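Polyketide synthase PksJ (Bacillus subtilis subsp. subtilis, PDB 4J1Q) reduces keto groups of polyketide intermediates on the bacillaene assembly line, its NADPH-dependent ketoreductase domain acting stereoselectively at alpha- and beta-positions. Local coordinates at residues Met25-Trp30 / Ser425-Val430; Phe335-Ser340 / Ala353-Met358; Ile379-Pro384 / Val430-Gly435. One frame throughout, in Å; residues are numbered along the deposited sequence.

Interaction 1 (Met25-Trp30 / Ser425-Val430)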
loop_
_atom_site.group_PDB
_atom_site.type_symbol
_atom_site.label_atom_id
_atom_site.label_comp_id
_atom_site.label_asym_id
_atom_site.label_seq_id
_atom_site.Cartn_x
_atom_site.Cartn_y
_atom_site.Cartn_z
ATOM N N MET A 25 5.660 -8.624 14.388
ATOM C CA MET A 25 5.578 -7.261 13.860
ATOM C C MET A 25 6.868 -6.861 13.130
ATOM O O MET A 25 7.915 -6.943 13.718
ATOM C CB MET A 25 5.326 -6.294 15.004
ATOM C CG MET A 25 4.995 -4.875 14.575
ATOM S SD MET A 25 3.672 -4.142 15.596
ATOM C CE MET A 25 3.916 -2.402 15.247
ATOM N N LEU A 26 6.782 -6.404 11.873
ATOM C CA LEU A 26 7.952 -6.305 10.987
ATOM C C LEU A 26 8.157 -4.940 10.317
ATOM O O LEU A 26 7.233 -4.164 10.101
ATOM C CB LEU A 26 7.896 -7.370 9.892
ATOM C CG LEU A 26 7.830 -8.819 10.342
ATOM C CD1 LEU A 26 7.668 -9.726 9.124
ATOM C CD2 LEU A 26 9.074 -9.147 11.154
ATOM N N GLU A 27 9.341 -4.737 9.793
ATOM C CA GLU A 27 9.647 -3.430 9.299
ATOM C C GLU A 27 10.620 -3.552 8.136
ATOM O O GLU A 27 11.531 -4.360 8.206
ATOM C CB GLU A 27 10.186 -2.615 10.454
ATOM C CG GLU A 27 10.441 -1.168 10.128
ATOM C CD GLU A 27 11.801 -0.988 9.512
ATOM O OE1 GLU A 27 12.662 -1.858 9.780
ATOM O OE2 GLU A 27 11.992 -0.005 8.752
ATOM N N PRO A 28 10.299 -2.938 6.976
ATOM C CA PRO A 28 11.047 -3.235 5.717
ATOM C C PRO A 28 12.481 -2.691 5.758
ATOM O O PRO A 28 12.689 -1.612 6.283
ATOM C CB PRO A 28 10.253 -2.461 4.658
ATOM C CG PRO A 28 9.660 -1.315 5.416
ATOM C CD PRO A 28 9.270 -1.901 6.755
ATOM N N VAL A 29 13.453 -3.414 5.198
ATOM C CA VAL A 29 14.854 -2.959 5.220
ATOM C C VAL A 29 15.556 -3.178 3.875
ATOM O O VAL A 29 15.350 -4.189 3.208
ATOM C CB VAL A 29 15.661 -3.621 6.356
ATOM C CG1 VAL A 29 17.013 -2.946 6.500
ATOM C CG2 VAL A 29 14.904 -3.516 7.672
ATOM N N TRP A 30 16.337 -2.194 3.454
ATOM C CA TRP A 30 17.307 -2.391 2.399
ATOM C C TRP A 30 18.575 -2.974 2.929
ATOM O O TRP A 30 19.289 -2.321 3.692
ATOM C CB TRP A 30 17.593 -1.071 1.738
ATOM C CG TRP A 30 16.396 -0.539 1.006
ATOM C CD1 TRP A 30 15.631 0.573 1.322
ATOM C CD2 TRP A 30 15.754 -1.121 -0.190
ATOM N NE1 TRP A 30 14.650 0.756 0.388
ATOM C CE2 TRP A 30 14.653 -0.235 -0.527
ATOM C CE3 TRP A 30 16.004 -2.223 -0.993
ATOM C CZ2 TRP A 30 13.826 -0.480 -1.599
ATOM C CZ3 TRP A 30 15.190 -2.441 -2.094
ATOM C CH2 TRP A 30 14.129 -1.588 -2.397
ATOM N N SER A 425 6.997 3.931 17.296
ATOM C CA SER A 425 8.198 3.550 16.550
ATOM C C SER A 425 8.540 4.549 15.436
ATOM O O SER A 425 9.704 4.858 15.206
ATOM C CB SER A 425 8.078 2.132 16.010
ATOM O OG SER A 425 7.152 2.084 14.933
ATOM N N ASP A 426 7.510 5.102 14.804
ATOM C CA ASP A 426 7.655 6.212 13.846
ATOM C C ASP A 426 8.301 5.845 12.522
ATOM O O ASP A 426 8.959 6.672 11.895
ATOM C CB ASP A 426 8.367 7.424 14.457
ATOM C CG ASP A 426 7.954 8.737 13.787
ATOM O OD1 ASP A 426 6.934 8.759 13.077
ATOM O OD2 ASP A 426 8.643 9.752 13.954
ATOM N N LYS A 427 8.000 4.650 12.041
ATOM C CA LYS A 427 8.471 4.208 10.740
ATOM C C LYS A 427 7.357 4.394 9.750
ATOM O O LYS A 427 6.185 4.372 10.118
ATOM C CB LYS A 427 8.877 2.743 10.811
ATOM C CG LYS A 427 10.093 2.502 11.678
ATOM C CD LYS A 427 10.320 1.017 11.892
ATOM C CE LYS A 427 11.548 0.736 12.753
ATOM N NZ LYS A 427 12.810 1.127 12.080
ATOM N N PRO A 428 7.713 4.653 8.498
ATOM C CA PRO A 428 6.709 4.913 7.471
ATOM C C PRO A 428 5.839 3.678 7.212
ATOM O O PRO A 428 4.734 3.789 6.687
ATOM C CB PRO A 428 7.549 5.218 6.228
ATOM C CG PRO A 428 8.913 5.593 6.746
ATOM C CD PRO A 428 9.095 4.794 7.996
ATOM N N GLN A 429 6.361 2.502 7.523
ATOM C CA GLN A 429 5.685 1.275 7.163
ATOM C C GLN A 429 5.864 0.226 8.234
ATOM O O GLN A 429 6.993 -0.152 8.574
ATOM C CB GLN A 429 6.224 0.749 5.824
ATOM C CG GLN A 429 5.207 0.011 4.984
ATOM C CD GLN A 429 5.858 -0.677 3.798
ATOM O OE1 GLN A 429 6.729 -0.103 3.140
ATOM N NE2 GLN A 429 5.478 -1.921 3.551
ATOM N N VAL A 430 4.746 -0.320 8.681
ATOM C CA VAL A 430 4.750 -1.337 9.708
ATOM C C VAL A 430 3.889 -2.483 9.201
ATOM O O VAL A 430 2.742 -2.294 8.819
ATOM C CB VAL A 430 4.133 -0.779 11.016
ATOM C CG1 VAL A 430 3.795 -1.913 11.982
ATOM C CG2 VAL A 430 5.092 0.205 11.681
#
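Pro28 CD rests 3.4 Å from Gln429 O, and no hydrogen bond joins Met25-Trp30 to Ser425-Val430, although the two segments belong to adjoining antiparallel strands. Strands 22-31 and 429-435 are neighbours where the N-terminal strands adjoin the Rossmann-type ketoreductase strands, and Leu26 pairs by its backbone with Phe431. Counting from that rung, Glu27 and Val430 fall in the place of a non-hydrogen-bonded pair, with CA atoms 5.3 Å apart. One step on in the register is Gln429, but by Pro28 the strands have parted, and proline has no N-H to give. The Pro28 ring still lies against the Gln429 side chain, CG to OE1 3.9 Å, while Gln429 NE2 reaches past the contact to Asn382 OD1.

On the other flank, Glu27 is bent at chi2 (-85°), which turns its carboxylate across the lysine chain at about a right angle. The resulting salt bridge is long, Glu27 OE2 to Lys427 NZ 3.6 Å, and by that length a loose electrostatic pairing. Met187 packs beside both residues. The CB of Met25 does not point at the other strand; a chi1 of -171°, with CG anti to the backbone N, and the bend at chi2 (140°) together bring its terminal CE to 3.3 Å from Val430 CG1.

Interaction 2 (Phe335-Ser340 / Ala353-Met358). With NDP (NADPH dihydro-nicotinamide-adenine-dinucleotide phosphate), chain B.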
loop_
_atom_site.group_PDB
_atom_site.type_symbol
_atom_site.label_atom_id
_atom_site.label_comp_id
_atom_site.label_asym_id
_atom_site.label_seq_id
_atom_site.Cartn_x
_atom_site.Cartn_y
_atom_site.Cartn_z
ATOM N N PHE A 335 -2.172 5.543 6.887
ATOM C CA PHE A 335 -2.880 4.779 5.857
ATOM C C PHE A 335 -3.181 3.387 6.400
ATOM O O PHE A 335 -2.284 2.707 6.896
ATOM C CB PHE A 335 -2.025 4.631 4.580
ATOM C CG PHE A 335 -1.277 5.864 4.182
ATOM C CD1 PHE A 335 -0.051 5.758 3.531
ATOM C CD2 PHE A 335 -1.809 7.125 4.393
ATOM C CE1 PHE A 335 0.684 6.889 3.200
ATOM C CE2 PHE A 335 -1.092 8.263 4.066
ATOM C CZ PHE A 335 0.155 8.149 3.462
ATOM N N PHE A 336 -4.386 2.903 6.148
ATOM C CA PHE A 336 -4.702 1.499 6.427
ATOM C C PHE A 336 -4.478 0.607 5.210
ATOM O O PHE A 336 -5.369 0.410 4.370
ATOM C CB PHE A 336 -6.130 1.346 6.966
ATOM C CG PHE A 336 -6.266 1.731 8.421
ATOM C CD1 PHE A 336 -5.185 2.286 9.116
ATOM C CD2 PHE A 336 -7.450 1.500 9.103
ATOM C CE1 PHE A 336 -5.303 2.628 10.448
ATOM C CE2 PHE A 336 -7.575 1.847 10.433
ATOM C CZ PHE A 336 -6.496 2.405 11.119
ATOM N N SER A 337 -3.252 0.117 5.085
ATOM C CA SER A 337 -2.869 -0.719 3.947
ATOM C C SER A 337 -3.065 -2.173 4.368
ATOM O O SER A 337 -3.661 -2.446 5.404
ATOM C CB SER A 337 -1.393 -0.434 3.584
ATOM O OG SER A 337 -0.897 -1.328 2.598
ATOM N N SER A 338 -2.477 -3.107 3.632
ATOM C CA SER A 338 -2.796 -4.500 3.853
ATOM C C SER A 338 -1.561 -5.360 3.700
ATOM O O SER A 338 -0.631 -5.029 2.937
ATOM C CB SER A 338 -3.854 -4.969 2.847
ATOM O OG SER A 338 -3.826 -6.380 2.734
ATOM N N VAL A 339 -1.581 -6.511 4.361
ATOM C CA VAL A 339 -0.573 -7.528 4.108
ATOM C C VAL A 339 -0.469 -7.935 2.612
ATOM O O VAL A 339 0.593 -8.281 2.130
ATOM C CB VAL A 339 -0.787 -8.728 5.053
ATOM C CG1 VAL A 339 -0.676 -10.044 4.310
ATOM C CG2 VAL A 339 0.212 -8.659 6.209
ATOM N N SER A 340 -1.552 -7.768 1.863
ATOM C CA SER A 340 -1.536 -8.033 0.415
ATOM C C SER A 340 -0.561 -7.129 -0.337
ATOM O O SER A 340 0.095 -7.569 -1.277
ATOM C CB SER A 340 -2.936 -7.860 -0.171
ATOM O OG SER A 340 -3.874 -8.521 0.672
ATOM N N ALA A 353 -1.622 -3.642 -5.483
ATOM C CA ALA A 353 -0.892 -2.507 -6.080
ATOM C C ALA A 353 -1.396 -1.172 -5.493
ATOM O O ALA A 353 -0.620 -0.242 -5.227
ATOM C CB ALA A 353 -1.028 -2.520 -7.587
ATOM N N ALA A 354 -2.672 -1.142 -5.142
ATOM C CA ALA A 354 -3.252 0.021 -4.490
ATOM C C ALA A 354 -2.609 0.180 -3.139
ATOM O O ALA A 354 -2.187 1.274 -2.755
ATOM C CB ALA A 354 -4.734 -0.155 -4.332
ATOM N N ASN A 355 -2.528 -0.926 -2.411
ATOM C CA ASN A 355 -1.987 -0.898 -1.070
ATOM C C ASN A 355 -0.493 -0.633 -1.088
ATOM O O ASN A 355 0.004 0.109 -0.221
ATOM C CB ASN A 355 -2.330 -2.193 -0.308
ATOM C CG ASN A 355 -3.747 -2.161 0.276
ATOM O OD1 ASN A 355 -4.074 -1.284 1.075
ATOM N ND2 ASN A 355 -4.606 -3.085 -0.162
ATOM N N SER A 356 0.225 -1.211 -2.052
ATOM C CA SER A 356 1.669 -0.921 -2.203
ATOM C C SER A 356 1.948 0.538 -2.513
ATOM O O SER A 356 3.021 1.031 -2.183
ATOM C CB SER A 356 2.307 -1.735 -3.335
ATOM O OG SER A 356 2.264 -3.105 -3.065
ATOM N N PHE A 357 1.091 1.162 -3.318
ATOM C CA PHE A 357 1.227 2.601 -3.573
ATOM C C PHE A 357 1.172 3.399 -2.279
ATOM O O PHE A 357 1.958 4.352 -2.104
ATOM C CB PHE A 357 0.150 3.098 -4.538
ATOM C CG PHE A 357 0.100 4.605 -4.678
ATOM C CD1 PHE A 357 0.706 5.234 -5.758
ATOM C CD2 PHE A 357 -0.635 5.378 -3.797
ATOM C CE1 PHE A 357 0.586 6.600 -5.946
ATOM C CE2 PHE A 357 -0.754 6.732 -3.975
ATOM C CZ PHE A 357 -0.117 7.350 -5.019
ATOM N N MET A 358 0.278 3.007 -1.361
ATOM C CA MET A 358 0.132 3.737 -0.095
ATOM C C MET A 358 1.385 3.619 0.740
ATOM O O MET A 358 1.910 4.628 1.221
ATOM C CB MET A 358 -1.085 3.235 0.706
ATOM C CG MET A 358 -2.398 3.578 0.024
ATOM S SD MET A 358 -3.784 3.599 1.154
ATOM C CE MET A 358 -3.728 1.982 1.945
HETATM P PA NDP B . -14.803 -2.067 4.668
HETATM O O1A NDP B . -15.109 -2.376 3.197
HETATM O O2A NDP B . -15.721 -2.418 5.797
HETATM O O5B NDP B . -14.402 -0.526 4.786
HETATM C C5B NDP B . -14.037 0.229 3.628
HETATM C C4B NDP B . -14.912 1.472 3.657
HETATM O O4B NDP B . -14.444 2.375 2.653
HETATM C C3B NDP B . -16.335 1.121 3.251
HETATM O O3B NDP B . -17.142 1.564 4.377
HETATM C C2B NDP B . -16.620 1.960 2.007
HETATM O O2B NDP B . -17.903 2.647 2.136
HETATM C C1B NDP B . -15.545 3.030 2.032
HETATM N N9A NDP B . -15.192 3.367 0.620
HETATM C C8A NDP B . -14.966 2.483 -0.416
HETATM N N7A NDP B . -14.662 3.228 -1.548
HETATM C C5A NDP B . -14.640 4.586 -1.183
HETATM C C6A NDP B . -14.407 5.772 -1.875
HETATM N N6A NDP B . -14.142 5.795 -3.221
HETATM N N1A NDP B . -14.474 6.959 -1.207
HETATM C C2A NDP B . -14.800 6.995 0.109
HETATM N N3A NDP B . -15.071 5.858 0.784
HETATM C C4A NDP B . -14.960 4.636 0.175
HETATM O O3 NDP B . -13.348 -2.698 4.968
HETATM P PN NDP B . -12.647 -2.515 6.394
HETATM O O1N NDP B . -12.484 -3.952 6.884
HETATM O O2N NDP B . -13.292 -1.397 7.191
HETATM O O5D NDP B . -11.183 -1.992 5.955
HETATM C C5D NDP B . -10.672 -0.700 6.311
HETATM C C4D NDP B . -9.349 -0.489 5.539
HETATM O O4D NDP B . -8.339 -1.361 6.092
HETATM C C3D NDP B . -9.499 -0.889 4.064
HETATM O O3D NDP B . -8.820 0.060 3.208
HETATM C C2D NDP B . -8.870 -2.246 3.996
HETATM O O2D NDP B . -8.272 -2.418 2.708
HETATM C C1D NDP B . -7.831 -2.258 5.128
HETATM N N1N NDP B . -7.671 -3.603 5.696
HETATM C C2N NDP B . -8.688 -4.226 6.358
HETATM C C3N NDP B . -8.547 -5.543 6.853
HETATM C C7N NDP B . -9.699 -6.211 7.607
HETATM O O7N NDP B . -9.449 -7.207 8.299
HETATM N N7N NDP B . -10.973 -5.780 7.446
HETATM C C4N NDP B . -7.347 -6.262 6.606
HETATM C C5N NDP B . -6.326 -5.603 5.891
HETATM C C6N NDP B . -6.530 -4.275 5.443
HETATM P P2B NDP B . -18.773 3.076 0.837
HETATM O O1X NDP B . -18.833 1.761 0.027
HETATM O O2X NDP B . -20.034 3.568 1.534
HETATM O O3X NDP B . -17.993 4.165 0.130
#
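Two torsions carry Asn355 and Met358 onto the strand. In Asn355 a chi1 of -82° sets CG opposite the carbonyl carbon, which lays OD1 alongside the backbone, 3.2 Å from Ser337 CA. In Met358 the bend at chi3 (-54°) folds the methyl inward, and CE comes to 3.3 Å from Phe336 O. Its SD meets the Phe335 ring obliquely, a Met-aromatic contact, and the backbone oxygen Met358 O lies at the edge of that ring near its plane, 3.2 Å from Phe335 CD1.

Strand 332-338 thus packs on helix 349-370 in the Rossmann-type fold, their local axes 7.4 Å apart. At the strand's end Ser338 is the N-cap of helix 339-343: Ser338 OG accepts from Ser340 N at 2.8 Å, with an N-H...O angle of 160°. Ser337 OG is 3.3 Å from Asn355 O, but its hydroxyl also has Asp359 OD1 as its stronger partner.

The cofactor lies against the same strand end, Ser337 O standing 3.4 Å from NDP C6N. Asn355 OD1 is hydrogen-bonded to Lys314 NZ, which itself bonds to NADPH. Asn355 is therefore a second-shell residue, whose amide oxygen, packed against Ser337 CA, probably orients the lysine that holds the cofactor.

Interaction 3 (Ile379-Pro384 / Val430-Gly435). With NDP (NADPH dihydro-nicotinamide-adenine-dinucleotide phosphate), chain B.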
loop_
_atom_site.group_PDB
_atom_site.type_symbol
_atom_site.label_atom_id
_atom_site.label_comp_id
_atom_site.label_asym_id
_atom_site.label_seq_id
_atom_site.Cartn_x
_atom_site.Cartn_y
_atom_site.Cartn_z
ATOM N N ILE A 379 2.425 7.163 8.528
ATOM C CA ILE A 379 2.639 5.733 8.677
ATOM C C ILE A 379 1.667 4.985 7.789
ATOM O O ILE A 379 0.497 5.350 7.707
ATOM C CB ILE A 379 2.410 5.288 10.135
ATOM C CG1 ILE A 379 3.306 6.091 11.065
ATOM C CG2 ILE A 379 2.688 3.800 10.297
ATOM C CD1 ILE A 379 3.002 5.882 12.535
ATOM N N SER A 380 2.132 3.899 7.183
ATOM C CA SER A 380 1.254 2.950 6.517
ATOM C C SER A 380 1.330 1.611 7.256
ATOM O O SER A 380 2.432 1.121 7.548
ATOM C CB SER A 380 1.673 2.787 5.052
ATOM O OG SER A 380 0.763 1.962 4.296
ATOM N N PHE A 381 0.176 1.061 7.635
ATOM C CA PHE A 381 0.159 -0.217 8.345
ATOM C C PHE A 381 -0.218 -1.303 7.346
ATOM O O PHE A 381 -1.292 -1.235 6.724
ATOM C CB PHE A 381 -0.862 -0.207 9.508
ATOM C CG PHE A 381 -0.424 0.589 10.722
ATOM C CD1 PHE A 381 -0.594 1.968 10.776
ATOM C CD2 PHE A 381 0.089 -0.051 11.828
ATOM C CE1 PHE A 381 -0.228 2.694 11.908
ATOM C CE2 PHE A 381 0.466 0.666 12.963
ATOM C CZ PHE A 381 0.299 2.041 13.005
ATOM N N ASN A 382 0.616 -2.331 7.228
ATOM C CA ASN A 382 0.166 -3.532 6.551
ATOM C C ASN A 382 -0.570 -4.488 7.480
ATOM O O ASN A 382 0.066 -5.259 8.238
ATOM C CB ASN A 382 1.327 -4.242 5.867
ATOM C CG ASN A 382 2.028 -3.360 4.878
ATOM O OD1 ASN A 382 3.003 -2.664 5.221
ATOM N ND2 ASN A 382 1.571 -3.403 3.635
ATOM N N TRP A 383 -1.900 -4.373 7.479
ATOM C CA TRP A 383 -2.748 -5.124 8.404
ATOM C C TRP A 383 -2.982 -6.499 7.882
ATOM O O TRP A 383 -3.237 -6.683 6.673
ATOM C CB TRP A 383 -4.106 -4.461 8.550
ATOM C CG TRP A 383 -4.122 -3.160 9.309
ATOM C CD1 TRP A 383 -4.750 -1.984 8.927
ATOM C CD2 TRP A 383 -3.602 -2.901 10.670
ATOM N NE1 TRP A 383 -4.610 -1.017 9.894
ATOM C CE2 TRP A 383 -3.935 -1.505 10.972
ATOM C CE3 TRP A 383 -2.916 -3.650 11.618
ATOM C CZ2 TRP A 383 -3.624 -0.919 12.194
ATOM C CZ3 TRP A 383 -2.553 -3.035 12.822
ATOM C CH2 TRP A 383 -2.916 -1.700 13.113
ATOM N N PRO A 384 -3.023 -7.478 8.794
ATOM C CA PRO A 384 -3.559 -8.764 8.419
ATOM C C PRO A 384 -5.090 -8.752 8.484
ATOM O O PRO A 384 -5.708 -7.713 8.785
ATOM C CB PRO A 384 -2.998 -9.674 9.494
ATOM C CG PRO A 384 -3.028 -8.810 10.729
ATOM C CD PRO A 384 -2.681 -7.421 10.231
ATOM N N VAL A 430 4.746 -0.320 8.681
ATOM C CA VAL A 430 4.750 -1.337 9.708
ATOM C C VAL A 430 3.889 -2.483 9.201
ATOM O O VAL A 430 2.742 -2.294 8.819
ATOM C CB VAL A 430 4.133 -0.779 11.016
ATOM C CG1 VAL A 430 3.795 -1.913 11.982
ATOM C CG2 VAL A 430 5.092 0.205 11.681
ATOM N N PHE A 431 4.451 -3.668 9.183
ATOM C CA PHE A 431 3.736 -4.834 8.707
ATOM C C PHE A 431 3.298 -5.657 9.912
ATOM O O PHE A 431 4.123 -6.097 10.691
ATOM C CB PHE A 431 4.649 -5.651 7.801
ATOM C CG PHE A 431 4.115 -6.996 7.438
ATOM C CD1 PHE A 431 3.899 -7.319 6.132
ATOM C CD2 PHE A 431 3.916 -7.969 8.394
ATOM C CE1 PHE A 431 3.464 -8.580 5.774
ATOM C CE2 PHE A 431 3.416 -9.211 8.055
ATOM C CZ PHE A 431 3.191 -9.516 6.733
ATOM N N VAL A 432 2.007 -5.842 10.072
ATOM C CA VAL A 432 1.506 -6.512 11.255
ATOM C C VAL A 432 0.898 -7.850 10.885
ATOM O O VAL A 432 0.124 -7.962 9.943
ATOM C CB VAL A 432 0.446 -5.678 11.966
ATOM C CG1 VAL A 432 -0.044 -6.402 13.228
ATOM C CG2 VAL A 432 1.007 -4.306 12.297
ATOM N N MET A 433 1.273 -8.865 11.643
ATOM C CA MET A 433 0.831 -10.218 11.397
ATOM C C MET A 433 0.396 -10.789 12.733
ATOM O O MET A 433 1.051 -10.569 13.738
ATOM C CB MET A 433 2.016 -11.021 10.920
ATOM C CG MET A 433 1.779 -11.798 9.662
ATOM S SD MET A 433 3.388 -12.255 8.975
ATOM C CE MET A 433 2.917 -12.808 7.331
ATOM N N GLU A 434 -0.688 -11.551 12.763
ATOM C CA GLU A 434 -1.035 -12.305 13.980
ATOM C C GLU A 434 -1.245 -13.774 13.661
ATOM O O GLU A 434 -1.965 -14.109 12.740
ATOM C CB GLU A 434 -2.308 -11.750 14.637
ATOM C CG GLU A 434 -2.068 -10.685 15.697
ATOM C CD GLU A 434 -2.503 -11.111 17.085
ATOM O OE1 GLU A 434 -3.711 -11.033 17.395
ATOM O OE2 GLU A 434 -1.620 -11.487 17.873
ATOM N N GLY A 435 -0.668 -14.658 14.463
ATOM C CA GLY A 435 -0.673 -16.078 14.137
ATOM C C GLY A 435 0.402 -16.750 14.944
ATOM O O GLY A 435 0.902 -16.172 15.891
HETATM P PA NDP B . -14.803 -2.067 4.668
HETATM O O1A NDP B . -15.109 -2.376 3.197
HETATM O O2A NDP B . -15.721 -2.418 5.797
HETATM O O5B NDP B . -14.402 -0.526 4.786
HETATM C C5B NDP B . -14.037 0.229 3.628
HETATM C C4B NDP B . -14.912 1.472 3.657
HETATM O O4B NDP B . -14.444 2.375 2.653
HETATM C C3B NDP B . -16.335 1.121 3.251
HETATM O O3B NDP B . -17.142 1.564 4.377
HETATM C C2B NDP B . -16.620 1.960 2.007
HETATM O O2B NDP B . -17.903 2.647 2.136
HETATM C C1B NDP B . -15.545 3.030 2.032
HETATM N N9A NDP B . -15.192 3.367 0.620
HETATM C C8A NDP B . -14.966 2.483 -0.416
HETATM N N7A NDP B . -14.662 3.228 -1.548
HETATM C C5A NDP B . -14.640 4.586 -1.183
HETATM C C6A NDP B . -14.407 5.772 -1.875
HETATM N N6A NDP B . -14.142 5.795 -3.221
HETATM N N1A NDP B . -14.474 6.959 -1.207
HETATM C C2A NDP B . -14.800 6.995 0.109
HETATM N N3A NDP B . -15.071 5.858 0.784
HETATM C C4A NDP B . -14.960 4.636 0.175
HETATM O O3 NDP B . -13.348 -2.698 4.968
HETATM P PN NDP B . -12.647 -2.515 6.394
HETATM O O1N NDP B . -12.484 -3.952 6.884
HETATM O O2N NDP B . -13.292 -1.397 7.191
HETATM O O5D NDP B . -11.183 -1.992 5.955
HETATM C C5D NDP B . -10.672 -0.700 6.311
HETATM C C4D NDP B . -9.349 -0.489 5.539
HETATM O O4D NDP B . -8.339 -1.361 6.092
HETATM C C3D NDP B . -9.499 -0.889 4.064
HETATM O O3D NDP B . -8.820 0.060 3.208
HETATM C C2D NDP B . -8.870 -2.246 3.996
HETATM O O2D NDP B . -8.272 -2.418 2.708
HETATM C C1D NDP B . -7.831 -2.258 5.128
HETATM N N1N NDP B . -7.671 -3.603 5.696
HETATM C C2N NDP B . -8.688 -4.226 6.358
HETATM C C3N NDP B . -8.547 -5.543 6.853
HETATM C C7N NDP B . -9.699 -6.211 7.607
HETATM O O7N NDP B . -9.449 -7.207 8.299
HETATM N N7N NDP B . -10.973 -5.780 7.446
HETATM C C4N NDP B . -7.347 -6.262 6.606
HETATM C C5N NDP B . -6.326 -5.603 5.891
HETATM C C6N NDP B . -6.530 -4.275 5.443
HETATM P P2B NDP B . -18.773 3.076 0.837
HETATM O O1X NDP B . -18.833 1.761 0.027
HETATM O O2X NDP B . -20.034 3.568 1.534
HETATM O O3X NDP B . -17.993 4.165 0.130
#
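This is parallel strand pairing, buried on the nicotinamide side of the fold, where strand 377-383 runs beside strand 429-435 with segment axes 4.6 Å apart and 23° from parallel. Three backbone bonds hold the register. Val430 N donates to Ser380 O at 3.0 Å, nearly in line with the carbonyl (C=O...N 168°). Asn382 N then gives to Val430 O at 2.7 Å, and Val432 N to Asn382 O at the same length, both donors tilted modestly from the carbonyl planes.

Within the Rossmann-type sheet these strands flank each other, and 377-383 has 332-338 as its parallel neighbour on the other flank. Phe381 and Val430 share one face, side by side, with Val432 CG2 at the edge of the phenyl ring. Trp383, whose chi1 of -71° sets CG anti to the carbonyl carbon, runs beside Val432 so that CZ3 and Val432 CG2 are 3.8 Å apart; Phe381 CB covers a rim of its indole. On the other face the Phe431 ring meets Asn382 CB obliquely, while Asn382 ND2 is held by Ser338 O and Asp359 OD2.

At the strand's C-terminal end the backbone meets the cofactor: Trp383 O lies 3.4 Å from NDP C5N, and Pro384 O 3.1 Å from NDP C4N.

Interactions 1 and 3 share Val430 and strand 429-435, which has strand 22-31 antiparallel on one flank and strand 377-383 parallel on the other; their centres are 10 Å apart. Interaction 2 lies one strand further, on 332-338, with its centre 10 Å from that of interaction 3 and 14 Å from that of interaction 1. Along the chain interaction 2 closes before interaction 3 opens and is nested inside the long loop closed by interaction 1, whose segments alternate with those of interaction 3. The N-terminal strand is thereby tied, through successive neighbours, to the strand ends of interactions 2 and 3, which both touch NADPH.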